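Local structure of putative immunoglobulin-blocking virulence protein (Mycoplasma mycoides subsp. capri, 7ADK) at residues 184-189 with 295-300; 206-211 with 247-252; 268-273 with 281-286. The protein probably binds host immunoglobulins and blocks their action, which would help the mycoplasma evade the immune response. All coordinates share one frame; numbering follows the deposited sequence.

Interaction 1 of 3, residues 184-189 with 295-300; sequences LKEQVA and KFTKIA
An inverse gamma turn centred on Thr297, in the loop between helices 280-288 and 301-308, brings the chain up against helix 182-194, where Ile299 packs on Ala189 and Thr297 lies beside Glu186. The turn is held by a weak bond from Lys298 N to Phe296 O (2.8 Å), and beyond it the chain runs extended past the helix. Ile299 carries the apolar part. Its CG1 is turned back beside its own backbone N, opposite the carbonyl carbon (chi1 -63°), which directs the longer branch at the helix; CD1 then meets the methyl CB of Ala189 at 3.7 Å and also reaches Ala189 CA. Around this patch, Ile326 of strand 326-332 touches both Ala189 and Ile299, while Leu307 of helix 301-308 lies against Val188, so the loop closes over an apolar side of the helix. Lys185 leads its amine elsewhere, to a salt bridge with Glu304 in helix 301-308. The Glu186 chain, bent at chi2, brings its carboxylate toward Thr297, with OE2 close to Thr297 O. Both are acceptors and no hydrogen bond joins them, so their closeness is doubtful evidence of any attraction. Nearer the root of the Ile299 side chain, CG1 stands 3.5 Å from Lys185 O, an oxygen already engaged within the helix by Ala189 N.

Interaction 2 of 3, residues 206-211 with 247-252; sequences FNNSIF and ERYKKM
Tyr249, on helix 247-253, sends its ring toward the N-terminus of helix 209-218, where the hydroxyl meets Asn208 and Phe211. Asn208 is the N-cap of that helix. Its CG lies between its own backbone N and carbonyl carbon (chi1 67°), a torsion that folds the side chain back over the helix start, where OD1 meets Phe211 N. OD1 accepts from that nitrogen at 3.0 Å, the donor lying above the carbonyl plane, and takes a weak second bond from Ile210 N. ND2 looks the other way and gives a hydrogen bond to Tyr249 OH, 3.0 Å long, with an N-H...O angle of 155° and the oxygen lying in the amide plane. Amide and phenol ring are turned 44° from one another. Two phenylalanines touch the tyrosine at different points: Phe206 CE1 comes to the edge of the phenol, 3.9 Å from Tyr249 CE1, and Phe211, its side chain crossing that of Tyr249 at about a right angle, brings CD2 to 3.8 Å from Tyr249 OH. Just outside the segments, ND2 also bonds to Gly204 O and the tyrosine hydroxyl to Leu205 O. The buried hydroxyl is thus bonded to both the amide of Asn208 and the carbonyl of Leu205. That implies it acts as acceptor for the first and donor for the second, which would fix the rotation of its O-H, while the cap amide is held at both ends.

Interaction 3 of 3, residues 268-273 with 281-286; sequences KEYPKL and NQEYIW
Trp286, on helix 280-288, places its indole against three residues of the segment 268-273: Leu273, which lies over one face, and Tyr270 and Glu269 at the edge. The contact over the ring face is a CH-pi interaction: Leu273 CD2 sits 3.5 Å from the centroid of the six-membered ring and 13° off its normal. Leu273 CG stands opposite its own backbone N (chi1 -166°), which carries this methyl out to the indole. Apolar packing continues around the rim, where Tyr270 CB lies in the indole plane, 3.9 Å from Trp286 CZ3, and Trp286 CZ3 also lies at the edge of the Tyr270 ring. The two rings therefore meet rim to rim without stacking. Polar groups near the aromatics make no hydrogen bond across the contact. Tyr270 N faces the indole edge 3.7 Å from Trp286 CH2, and Glu269 OE1 comes to that edge at 3.9 Å from Trp286 CZ2, the carboxylate turned 52° from the ring. Glu283, whose chain bends at chi2, brings OE2 to 4.1 Å from Tyr270 CE1, with carboxylate and phenol planes close to parallel; this is a van der Waals approach of an oxygen to a ring carbon. Further partners of the indole lie outside the segments, with Lys263 making a cation-pi contact and Phe277, in the short loop between the two helices, meeting it ring against ring. The contact thus joins two successive helices, while other sides of helix 280-288 pack through Gln282 and Ile285 on helix 227-235 and through Tyr284 on helix 247-253.

How the interactions relate
All three contacts lie on the same side of the centre of the chain, and well away from it. Interactions 1 and 2 have centres about 16 Å apart and meet directly, with Phe296 CE2 3.5 Å from Phe206 CZ and the ring planes at about 45°. Interaction 2 is likewise about 16 Å, centre to centre, from interaction 3, and Lys250 CE packs 3.5 Å from Tyr284 OH. Interactions 1 and 3 do not touch: their nearest atoms are about 11 Å apart, so 2 is the bridge between them. In sequence, the segments of 2 and then of 3 fall between 184-189 and 295-300.

Interaction 1 of 3, residues 184-189 with 295-300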
loop_
_atom_site.group_PDB
_atom_site.type_symbol
_atom_site.label_atom_id
_atom_site.label_comp_id
_atom_site.label_asym_id
_atom_site.label_seq_id
_atom_site.Cartn_x
_atom_site.Cartn_y
_atom_site.Cartn_z
ATOM N N LEU A 184 -22.959 3.338 53.091
ATOM C CA LEU A 184 -22.832 3.282 51.632
ATOM C C LEU A 184 -21.411 2.943 51.193
ATOM O O LEU A 184 -21.231 2.076 50.345
ATOM C CB LEU A 184 -23.283 4.620 51.014
ATOM C CG LEU A 184 -23.082 4.728 49.488
ATOM C CD1 LEU A 184 -23.976 3.762 48.714
ATOM C CD2 LEU A 184 -23.385 6.156 49.069
ATOM N N LYS A 185 -20.391 3.631 51.716
ATOM C CA LYS A 185 -19.028 3.439 51.184
ATOM C C LYS A 185 -18.417 2.087 51.547
ATOM O O LYS A 185 -17.646 1.549 50.764
ATOM C CB LYS A 185 -18.123 4.640 51.476
ATOM C CG LYS A 185 -17.725 4.830 52.935
ATOM C CD LYS A 185 -17.036 6.185 53.089
ATOM C CE LYS A 185 -16.482 6.388 54.497
ATOM N NZ LYS A 185 -16.062 7.784 54.699
ATOM N N GLU A 186 -18.847 1.461 52.639
ATOM C CA GLU A 186 -18.499 0.068 52.939
ATOM C C GLU A 186 -19.275 -0.957 52.100
ATOM O O GLU A 186 -18.737 -2.013 51.776
ATOM C CB GLU A 186 -18.641 -0.202 54.442
ATOM C CG GLU A 186 -17.740 0.667 55.332
ATOM C CD GLU A 186 -16.323 0.895 54.802
ATOM O OE1 GLU A 186 -15.800 2.020 54.934
ATOM O OE2 GLU A 186 -15.728 -0.052 54.262
ATOM N N GLN A 187 -20.494 -0.646 51.648
ATOM C CA GLN A 187 -21.165 -1.450 50.621
ATOM C C GLN A 187 -20.425 -1.370 49.280
ATOM O O GLN A 187 -20.215 -2.384 48.617
ATOM C CB GLN A 187 -22.633 -1.016 50.488
ATOM C CG GLN A 187 -23.415 -1.676 49.348
ATOM C CD GLN A 187 -23.773 -3.131 49.576
ATOM O OE1 GLN A 187 -23.122 -3.872 50.288
ATOM N NE2 GLN A 187 -24.837 -3.597 48.986
ATOM N N VAL A 188 -19.983 -0.173 48.886
ATOM C CA VAL A 188 -19.188 0.026 47.665
ATOM C C VAL A 188 -17.816 -0.652 47.761
ATOM O O VAL A 188 -17.321 -1.146 46.751
ATOM C CB VAL A 188 -19.096 1.530 47.335
ATOM C CG1 VAL A 188 -18.095 1.885 46.237
ATOM C CG2 VAL A 188 -20.477 2.017 46.878
ATOM N N ALA A 189 -17.231 -0.754 48.959
ATOM C CA ALA A 189 -16.014 -1.528 49.215
ATOM C C ALA A 189 -16.225 -3.033 48.996
ATOM O O ALA A 189 -15.512 -3.643 48.204
ATOM C CB ALA A 189 -15.517 -1.247 50.637
ATOM N N LYS A 295 -9.693 -7.169 55.756
ATOM C CA LYS A 295 -8.872 -5.965 56.007
ATOM C C LYS A 295 -9.187 -4.767 55.106
ATOM O O LYS A 295 -8.678 -3.675 55.344
ATOM C CB LYS A 295 -7.384 -6.340 55.899
ATOM C CG LYS A 295 -6.940 -7.248 57.051
ATOM C CD LYS A 295 -6.790 -6.520 58.399
ATOM C CE LYS A 295 -6.752 -7.494 59.580
ATOM N NZ LYS A 295 -5.744 -8.561 59.413
ATOM N N PHE A 296 -9.994 -4.939 54.063
ATOM C CA PHE A 296 -10.101 -3.970 52.966
ATOM C C PHE A 296 -11.330 -3.052 53.008
ATOM O O PHE A 296 -11.612 -2.348 52.046
ATOM C CB PHE A 296 -9.904 -4.695 51.636
ATOM C CG PHE A 296 -8.516 -5.262 51.468
ATOM C CD1 PHE A 296 -7.459 -4.406 51.131
ATOM C CD2 PHE A 296 -8.270 -6.628 51.681
ATOM C CE1 PHE A 296 -6.159 -4.918 51.012
ATOM C CE2 PHE A 296 -6.974 -7.144 51.540
ATOM C CZ PHE A 296 -5.915 -6.286 51.206
ATOM N N THR A 297 -12.029 -2.969 54.136
ATOM C CA THR A 297 -13.126 -2.010 54.395
ATOM C C THR A 297 -12.644 -0.549 54.575
ATOM O O THR A 297 -12.902 0.085 55.601
ATOM C CB THR A 297 -13.950 -2.481 55.608
ATOM O OG1 THR A 297 -13.104 -2.633 56.723
ATOM C CG2 THR A 297 -14.662 -3.811 55.379
ATOM N N LYS A 298 -11.876 -0.011 53.615
ATOM C CA LYS A 298 -11.526 1.424 53.483
ATOM C C LYS A 298 -11.489 1.829 52.008
ATOM O O LYS A 298 -10.886 1.129 51.199
ATOM C CB LYS A 298 -10.182 1.766 54.162
ATOM C CG LYS A 298 -10.267 1.718 55.692
ATOM C CD LYS A 298 -8.978 2.193 56.374
ATOM C CE LYS A 298 -9.099 2.222 57.908
ATOM N NZ LYS A 298 -9.392 0.891 58.496
ATOM N N ILE A 299 -12.064 2.983 51.671
ATOM C CA ILE A 299 -12.074 3.572 50.316
ATOM C C ILE A 299 -11.044 4.708 50.208
ATOM O O ILE A 299 -10.921 5.532 51.113
ATOM C CB ILE A 299 -13.490 4.060 49.932
ATOM C CG1 ILE A 299 -14.530 2.925 49.854
ATOM C CG2 ILE A 299 -13.498 4.835 48.604
ATOM C CD1 ILE A 299 -14.206 1.783 48.886
ATOM N N ALA A 300 -10.308 4.755 49.101
ATOM C CA ALA A 300 -9.289 5.758 48.797
ATOM C C ALA A 300 -9.851 7.157 48.468
ATOM O O ALA A 300 -10.981 7.313 48.009
ATOM C CB ALA A 300 -8.432 5.229 47.651
#

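Interaction 2 of 3, residues 206-211 with 247-252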
loop_
_atom_site.group_PDB
_atom_site.type_symbol
_atom_site.label_atom_id
_atom_site.label_comp_id
_atom_site.label_asym_id
_atom_site.label_seq_id
_atom_site.Cartn_x
_atom_site.Cartn_y
_atom_site.Cartn_z
ATOM N N PHE A 206 -11.228 -10.219 45.074
ATOM C CA PHE A 206 -11.082 -11.555 45.666
ATOM C C PHE A 206 -12.122 -12.530 45.125
ATOM O O PHE A 206 -12.468 -13.513 45.779
ATOM C CB PHE A 206 -11.059 -11.485 47.197
ATOM C CG PHE A 206 -10.055 -10.506 47.754
ATOM C CD1 PHE A 206 -8.721 -10.530 47.321
ATOM C CD2 PHE A 206 -10.463 -9.516 48.650
ATOM C CE1 PHE A 206 -7.811 -9.562 47.755
ATOM C CE2 PHE A 206 -9.557 -8.543 49.080
ATOM C CZ PHE A 206 -8.234 -8.558 48.629
ATOM N N ASN A 207 -12.612 -12.262 43.917
ATOM C CA ASN A 207 -13.424 -13.171 43.126
ATOM C C ASN A 207 -13.215 -12.883 41.629
ATOM O O ASN A 207 -13.959 -12.113 41.028
ATOM C CB ASN A 207 -14.884 -13.062 43.551
ATOM C CG ASN A 207 -15.797 -13.979 42.798
ATOM O OD1 ASN A 207 -15.442 -14.934 42.244
ATOM N ND2 ASN A 207 -16.983 -13.744 42.748
ATOM N N ASN A 208 -12.173 -13.467 41.045
ATOM C CA ASN A 208 -11.823 -13.314 39.637
ATOM C C ASN A 208 -11.079 -14.540 39.114
ATOM O O ASN A 208 -10.568 -15.341 39.879
ATOM C CB ASN A 208 -11.036 -12.014 39.391
ATOM C CG ASN A 208 -9.658 -11.989 40.010
ATOM O OD1 ASN A 208 -8.760 -12.700 39.592
ATOM N ND2 ASN A 208 -9.449 -11.164 40.999
ATOM N N SER A 209 -11.000 -14.689 37.802
ATOM C CA SER A 209 -10.484 -15.887 37.145
ATOM C C SER A 209 -9.063 -16.295 37.566
ATOM O O SER A 209 -8.832 -17.476 37.822
ATOM C CB SER A 209 -10.603 -15.700 35.638
ATOM O OG SER A 209 -10.232 -16.846 34.936
ATOM N N ILE A 210 -8.110 -15.366 37.731
ATOM C CA ILE A 210 -6.739 -15.698 38.170
ATOM C C ILE A 210 -6.702 -16.026 39.667
ATOM O O ILE A 210 -6.190 -17.072 40.067
ATOM C CB ILE A 210 -5.746 -14.584 37.752
ATOM C CG1 ILE A 210 -5.434 -14.642 36.237
ATOM C CG2 ILE A 210 -4.447 -14.560 38.546
ATOM C CD1 ILE A 210 -4.643 -15.848 35.735
ATOM N N PHE A 211 -7.318 -15.193 40.501
ATOM C CA PHE A 211 -7.408 -15.408 41.943
ATOM C C PHE A 211 -8.080 -16.744 42.308
ATOM O O PHE A 211 -7.626 -17.452 43.205
ATOM C CB PHE A 211 -8.151 -14.218 42.549
ATOM C CG PHE A 211 -8.179 -14.207 44.054
ATOM C CD1 PHE A 211 -9.201 -14.874 44.751
ATOM C CD2 PHE A 211 -7.187 -13.516 44.764
ATOM C CE1 PHE A 211 -9.224 -14.856 46.152
ATOM C CE2 PHE A 211 -7.210 -13.509 46.163
ATOM C CZ PHE A 211 -8.224 -14.180 46.858
ATOM N N GLU A 247 -1.380 -6.318 38.597
ATOM C CA GLU A 247 -1.324 -4.879 38.827
ATOM C C GLU A 247 -2.331 -4.402 39.883
ATOM O O GLU A 247 -2.043 -3.463 40.626
ATOM C CB GLU A 247 -1.572 -4.139 37.505
ATOM C CG GLU A 247 -0.361 -3.999 36.568
ATOM C CD GLU A 247 0.267 -5.290 36.018
ATOM O OE1 GLU A 247 -0.371 -6.360 36.044
ATOM O OE2 GLU A 247 1.420 -5.228 35.548
ATOM N N ARG A 248 -3.487 -5.061 40.007
ATOM C CA ARG A 248 -4.561 -4.678 40.929
ATOM C C ARG A 248 -4.204 -4.860 42.402
ATOM O O ARG A 248 -4.805 -4.238 43.268
ATOM C CB ARG A 248 -5.810 -5.493 40.615
ATOM C CG ARG A 248 -6.294 -5.360 39.169
ATOM C CD ARG A 248 -7.529 -6.218 38.939
ATOM N NE ARG A 248 -8.649 -5.753 39.758
ATOM C CZ ARG A 248 -9.844 -6.279 39.831
ATOM N NH1 ARG A 248 -10.169 -7.368 39.227
ATOM N NH2 ARG A 248 -10.741 -5.668 40.515
ATOM N N TYR A 249 -3.218 -5.701 42.683
ATOM C CA TYR A 249 -2.632 -5.909 44.006
ATOM C C TYR A 249 -1.255 -5.251 44.154
ATOM O O TYR A 249 -0.882 -4.885 45.260
ATOM C CB TYR A 249 -2.535 -7.413 44.285
ATOM C CG TYR A 249 -3.746 -8.231 43.888
ATOM C CD1 TYR A 249 -4.826 -8.401 44.772
ATOM C CD2 TYR A 249 -3.794 -8.800 42.605
ATOM C CE1 TYR A 249 -5.967 -9.110 44.354
ATOM C CE2 TYR A 249 -4.927 -9.516 42.190
ATOM C CZ TYR A 249 -6.023 -9.654 43.056
ATOM O OH TYR A 249 -7.121 -10.317 42.632
ATOM N N LYS A 250 -0.492 -5.089 43.063
ATOM C CA LYS A 250 0.967 -4.834 43.045
ATOM C C LYS A 250 1.427 -3.643 43.891
ATOM O O LYS A 250 2.406 -3.752 44.615
ATOM C CB LYS A 250 1.443 -4.680 41.595
ATOM C CG LYS A 250 2.946 -4.771 41.446
ATOM C CD LYS A 250 3.513 -4.338 40.146
ATOM C CE LYS A 250 5.023 -4.503 40.008
ATOM N NZ LYS A 250 5.793 -3.493 40.751
ATOM N N LYS A 251 0.671 -2.544 43.879
ATOM C CA LYS A 251 0.917 -1.339 44.697
ATOM C C LYS A 251 0.890 -1.593 46.212
ATOM O O LYS A 251 1.595 -0.918 46.945
ATOM C CB LYS A 251 -0.104 -0.251 44.319
ATOM C CG LYS A 251 0.051 0.236 42.871
ATOM C CD LYS A 251 -0.906 1.388 42.556
ATOM C CE LYS A 251 -0.801 1.764 41.079
ATOM N NZ LYS A 251 -1.650 2.926 40.719
ATOM N N MET A 252 0.117 -2.576 46.669
ATOM C CA MET A 252 0.171 -3.148 48.021
ATOM C C MET A 252 1.225 -4.264 48.136
ATOM O O MET A 252 1.941 -4.348 49.124
ATOM C CB MET A 252 -1.245 -3.622 48.393
ATOM C CG MET A 252 -1.353 -4.532 49.622
ATOM S SD MET A 252 -0.588 -3.944 51.145
ATOM C CE MET A 252 -1.489 -2.418 51.411
#

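Interaction 3 of 3, residues 268-273 with 281-286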
loop_
_atom_site.group_PDB
_atom_site.type_symbol
_atom_site.label_atom_id
_atom_site.label_comp_id
_atom_site.label_asym_id
_atom_site.label_seq_id
_atom_site.Cartn_x
_atom_site.Cartn_y
_atom_site.Cartn_z
ATOM N N LYS A 268 2.534 -15.368 60.393
ATOM C CA LYS A 268 3.546 -16.160 61.104
ATOM C C LYS A 268 4.550 -16.803 60.144
ATOM O O LYS A 268 5.729 -16.895 60.459
ATOM C CB LYS A 268 2.874 -17.195 62.020
ATOM C CG LYS A 268 2.243 -16.538 63.257
ATOM C CD LYS A 268 1.857 -17.534 64.355
ATOM C CE LYS A 268 0.673 -18.440 64.012
ATOM N NZ LYS A 268 -0.626 -17.758 64.195
ATOM N N GLU A 269 4.110 -17.272 58.977
ATOM C CA GLU A 269 4.991 -17.922 57.989
ATOM C C GLU A 269 5.832 -16.925 57.174
ATOM O O GLU A 269 6.980 -17.215 56.846
ATOM C CB GLU A 269 4.163 -18.803 57.041
ATOM C CG GLU A 269 3.605 -20.067 57.710
ATOM C CD GLU A 269 3.095 -21.089 56.688
ATOM O OE1 GLU A 269 2.309 -20.725 55.790
ATOM O OE2 GLU A 269 3.453 -22.279 56.777
ATOM N N TYR A 270 5.288 -15.750 56.850
ATOM C CA TYR A 270 5.881 -14.770 55.939
ATOM C C TYR A 270 7.321 -14.340 56.267
ATOM O O TYR A 270 8.157 -14.436 55.368
ATOM C CB TYR A 270 4.933 -13.570 55.798
ATOM C CG TYR A 270 5.543 -12.349 55.129
ATOM C CD1 TYR A 270 5.552 -12.202 53.731
ATOM C CD2 TYR A 270 6.127 -11.348 55.924
ATOM C CE1 TYR A 270 6.149 -11.078 53.135
ATOM C CE2 TYR A 270 6.732 -10.229 55.338
ATOM C CZ TYR A 270 6.746 -10.088 53.940
ATOM O OH TYR A 270 7.316 -9.000 53.375
ATOM N N PRO A 271 7.666 -13.912 57.497
ATOM C CA PRO A 271 8.981 -13.343 57.790
ATOM C C PRO A 271 10.136 -14.346 57.662
ATOM O O PRO A 271 11.267 -13.943 57.371
ATOM C CB PRO A 271 8.871 -12.755 59.195
ATOM C CG PRO A 271 7.724 -13.507 59.840
ATOM C CD PRO A 271 6.810 -13.807 58.666
ATOM N N LYS A 272 9.859 -15.646 57.822
ATOM C CA LYS A 272 10.824 -16.721 57.553
ATOM C C LYS A 272 10.810 -17.092 56.076
ATOM O O LYS A 272 11.844 -17.040 55.412
ATOM C CB LYS A 272 10.547 -17.933 58.461
ATOM C CG LYS A 272 10.662 -17.637 59.966
ATOM C CD LYS A 272 12.027 -17.097 60.399
ATOM C CE LYS A 272 12.171 -16.991 61.916
ATOM N NZ LYS A 272 11.285 -15.975 62.508
ATOM N N LEU A 273 9.624 -17.419 55.550
ATOM C CA LEU A 273 9.435 -17.968 54.204
ATOM C C LEU A 273 9.847 -16.990 53.093
ATOM O O LEU A 273 10.265 -17.445 52.036
ATOM C CB LEU A 273 7.969 -18.422 54.060
ATOM C CG LEU A 273 7.679 -19.313 52.838
ATOM C CD1 LEU A 273 8.084 -20.764 53.061
ATOM C CD2 LEU A 273 6.190 -19.307 52.549
ATOM N N ASN A 281 7.946 -13.571 41.027
ATOM C CA ASN A 281 6.551 -13.990 40.796
ATOM C C ASN A 281 6.103 -15.131 41.726
ATOM O O ASN A 281 5.022 -15.035 42.289
ATOM C CB ASN A 281 6.320 -14.354 39.314
ATOM C CG ASN A 281 6.189 -13.153 38.382
ATOM O OD1 ASN A 281 5.753 -12.079 38.754
ATOM N ND2 ASN A 281 6.556 -13.293 37.133
ATOM N N GLN A 282 6.921 -16.169 41.938
ATOM C CA GLN A 282 6.629 -17.258 42.889
ATOM C C GLN A 282 6.417 -16.744 44.321
ATOM O O GLN A 282 5.513 -17.211 44.999
ATOM C CB GLN A 282 7.760 -18.301 42.884
ATOM C CG GLN A 282 7.819 -19.065 41.563
ATOM C CD GLN A 282 8.760 -20.268 41.599
ATOM O OE1 GLN A 282 8.496 -21.273 42.237
ATOM N NE2 GLN A 282 9.876 -20.254 40.907
ATOM N N GLU A 283 7.201 -15.760 44.759
ATOM C CA GLU A 283 6.908 -14.971 45.957
ATOM C C GLU A 283 5.550 -14.267 45.885
ATOM O O GLU A 283 4.668 -14.565 46.683
ATOM C CB GLU A 283 8.091 -14.030 46.263
ATOM C CG GLU A 283 7.885 -12.839 47.217
ATOM C CD GLU A 283 7.403 -13.108 48.647
ATOM O OE1 GLU A 283 6.908 -14.205 48.975
ATOM O OE2 GLU A 283 7.510 -12.162 49.459
ATOM N N TYR A 284 5.319 -13.324 44.975
ATOM C CA TYR A 284 4.227 -12.381 45.230
ATOM C C TYR A 284 2.854 -12.942 44.787
ATOM O O TYR A 284 1.824 -12.511 45.294
ATOM C CB TYR A 284 4.734 -10.949 44.953
ATOM C CG TYR A 284 4.764 -10.278 43.593
ATOM C CD1 TYR A 284 5.650 -10.729 42.610
ATOM C CD2 TYR A 284 4.498 -8.897 43.590
ATOM C CE1 TYR A 284 6.078 -9.926 41.539
ATOM C CE2 TYR A 284 4.952 -8.053 42.564
ATOM C CZ TYR A 284 5.719 -8.571 41.508
ATOM O OH TYR A 284 6.151 -7.765 40.512
ATOM N N ILE A 285 2.839 -14.080 44.067
ATOM C CA ILE A 285 1.717 -15.045 43.999
ATOM C C ILE A 285 1.286 -15.540 45.394
ATOM O O ILE A 285 0.096 -15.660 45.691
ATOM C CB ILE A 285 2.091 -16.249 43.084
ATOM C CG1 ILE A 285 2.036 -15.823 41.602
ATOM C CG2 ILE A 285 1.189 -17.479 43.282
ATOM C CD1 ILE A 285 2.554 -16.849 40.592
ATOM N N TRP A 286 2.235 -15.834 46.281
ATOM C CA TRP A 286 1.956 -16.286 47.639
ATOM C C TRP A 286 1.420 -15.155 48.525
ATOM O O TRP A 286 0.817 -15.436 49.559
ATOM C CB TRP A 286 3.197 -16.995 48.210
ATOM C CG TRP A 286 3.050 -17.689 49.527
ATOM C CD1 TRP A 286 2.588 -18.941 49.726
ATOM C CD2 TRP A 286 3.385 -17.188 50.850
ATOM N NE1 TRP A 286 2.504 -19.194 51.076
ATOM C CE2 TRP A 286 2.940 -18.128 51.818
ATOM C CE3 TRP A 286 4.051 -16.046 51.334
ATOM C CZ2 TRP A 286 3.039 -17.892 53.192
ATOM C CZ3 TRP A 286 4.233 -15.843 52.712
ATOM C CH2 TRP A 286 3.689 -16.736 53.643
#